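Local coordinates for protein ISC1926 TnpA C-terminal catalytic domain (Sulfolobus sp. L00 11, PDB 6DGC) that probably catalyses DNA strand exchange as the serine recombinase domain of an IS607-like transposase, forming a dimer, at residues Ala44-Asn48 with Asp114-Ile118. Residues are numbered along the deposited sequence; the frame is centred on the assembly and turned at random.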
loop_
_atom_site.group_PDB
_atom_site.type_symbol
_atom_site.label_atom_id
_atom_site.label_comp_id
_atom_site.label_asym_id
_atom_site.label_seq_id
_atom_site.Cartn_x
_atom_site.Cartn_y
_atom_site.Cartn_z
ATOM N N ALA A 44 -7.714 14.303 1.990
ATOM C CA ALA A 44 -6.444 13.769 2.495
ATOM C C ALA A 44 -5.664 13.011 1.418
ATOM O O ALA A 44 -6.212 12.702 0.352
ATOM C CB ALA A 44 -6.686 12.863 3.697
ATOM N N SER A 45 -4.377 12.724 1.706
ATOM C CA SER A 45 -3.473 12.012 0.805
ATOM C C SER A 45 -3.855 10.535 0.668
ATOM O O SER A 45 -4.322 9.927 1.637
ATOM C CB SER A 45 -2.036 12.136 1.308
ATOM O OG SER A 45 -1.110 11.396 0.527
ATOM N N GLY A 46 -3.607 9.967 -0.517
ATOM C CA GLY A 46 -3.826 8.550 -0.805
ATOM C C GLY A 46 -2.953 7.651 0.054
ATOM O O GLY A 46 -3.278 6.477 0.274
ATOM N N LEU A 47 -1.840 8.228 0.566
ATOM C CA LEU A 47 -0.850 7.598 1.443
ATOM C C LEU A 47 -1.403 7.344 2.861
ATOM O O LEU A 47 -0.860 6.499 3.569
ATOM C CB LEU A 47 0.427 8.462 1.525
ATOM C CG LEU A 47 1.245 8.738 0.242
ATOM C CD1 LEU A 47 2.290 9.759 0.507
ATOM C CD2 LEU A 47 1.983 7.532 -0.240
ATOM N N ASN A 48 -2.438 8.093 3.291
ATOM C CA ASN A 48 -3.023 7.885 4.614
ATOM C C ASN A 48 -4.012 6.721 4.605
ATOM O O ASN A 48 -5.131 6.834 4.103
ATOM C CB ASN A 48 -3.628 9.166 5.219
ATOM C CG ASN A 48 -4.231 8.980 6.607
ATOM O OD1 ASN A 48 -3.899 8.056 7.374
ATOM N ND2 ASN A 48 -5.132 9.864 6.970
ATOM N N ASP A 114 3.132 13.610 -2.908
ATOM C CA ASP A 114 3.214 12.264 -2.349
ATOM C C ASP A 114 4.619 11.747 -2.403
ATOM O O ASP A 114 5.051 11.119 -1.447
ATOM C CB ASP A 114 2.257 11.296 -3.049
ATOM C CG ASP A 114 0.838 11.333 -2.492
ATOM O OD1 ASP A 114 0.624 12.005 -1.447
ATOM O OD2 ASP A 114 -0.060 10.684 -3.095
ATOM N N LEU A 115 5.363 12.049 -3.475
ATOM C CA LEU A 115 6.751 11.608 -3.611
ATOM C C LEU A 115 7.675 12.235 -2.571
ATOM O O LEU A 115 8.568 11.546 -2.079
ATOM C CB LEU A 115 7.279 11.807 -5.040
ATOM C CG LEU A 115 8.602 11.123 -5.399
ATOM C CD1 LEU A 115 8.534 9.621 -5.207
ATOM C CD2 LEU A 115 8.983 11.416 -6.823
ATOM N N ILE A 116 7.435 13.512 -2.200
ATOM C CA ILE A 116 8.231 14.218 -1.190
ATOM C C ILE A 116 8.020 13.550 0.167
ATOM O O ILE A 116 9.005 13.227 0.844
ATOM C CB ILE A 116 7.941 15.751 -1.176
ATOM C CG1 ILE A 116 8.427 16.460 -2.479
ATOM C CG2 ILE A 116 8.481 16.444 0.085
ATOM C CD1 ILE A 116 9.924 16.382 -2.822
ATOM N N SER A 117 6.747 13.286 0.536
ATOM C CA SER A 117 6.419 12.640 1.815
ATOM C C SER A 117 7.046 11.259 1.954
ATOM O O SER A 117 7.540 10.916 3.049
ATOM C CB SER A 117 4.913 12.590 2.039
ATOM O OG SER A 117 4.241 12.081 0.904
ATOM N N ILE A 118 7.064 10.490 0.818
ATOM C CA ILE A 118 7.658 9.145 0.766
ATOM C C ILE A 118 9.182 9.253 1.064
ATOM O O ILE A 118 9.682 8.592 1.982
ATOM C CB ILE A 118 7.334 8.390 -0.574
ATOM C CG1 ILE A 118 5.828 8.118 -0.732
ATOM C CG2 ILE A 118 8.135 7.073 -0.691
ATOM C CD1 ILE A 118 5.374 7.922 -2.201
#
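S45 and L47, on the loop that leaves strand 35-43, reach across to D114, S117 and I118 on helix 108-127. The backbones stay well apart: the nearest CA atoms, those of L47 and D114, are 7.3 Å from each other. On the loop side S45 to N48 form a type I beta turn, closed by the bond from N48 N to S45 O, while D114 to I118 continue helix 108-127; the cross-contacts are made by side chains. The polar link is a hydrogen bond of 2.7 Å from S45 OG to D114 OD1, met on the syn side but 27° out of the carboxylate plane. With chi1 of 176°, S45 turns its OG away from its own backbone N and out to the aspartate; the same OG accepts from L47 N at 3.3 Å, completing an ST turn. Beside this bond L47 slides past D114 in the opposite sense. Its two methyls divide the helix surface, CD1 lying against D114 and S117, whereas CD2 packs on I118 CG1 at 3.9 Å and the two side chains cross nearly at right angles. S117 OG turns back to D114 O. The other carboxylate oxygen, D114 OD2, forms a salt bridge with R79. Hydroxyl and arginine thus each hold one oxygen of a buried carboxylate, fixing its orientation and tying the loop after the second strand of the resolvase-type parallel sheet to the long helix of the same catalytic domain, on which F122 of the second subunit packs, consistent with this helix's usual dimer role in serine recombinases.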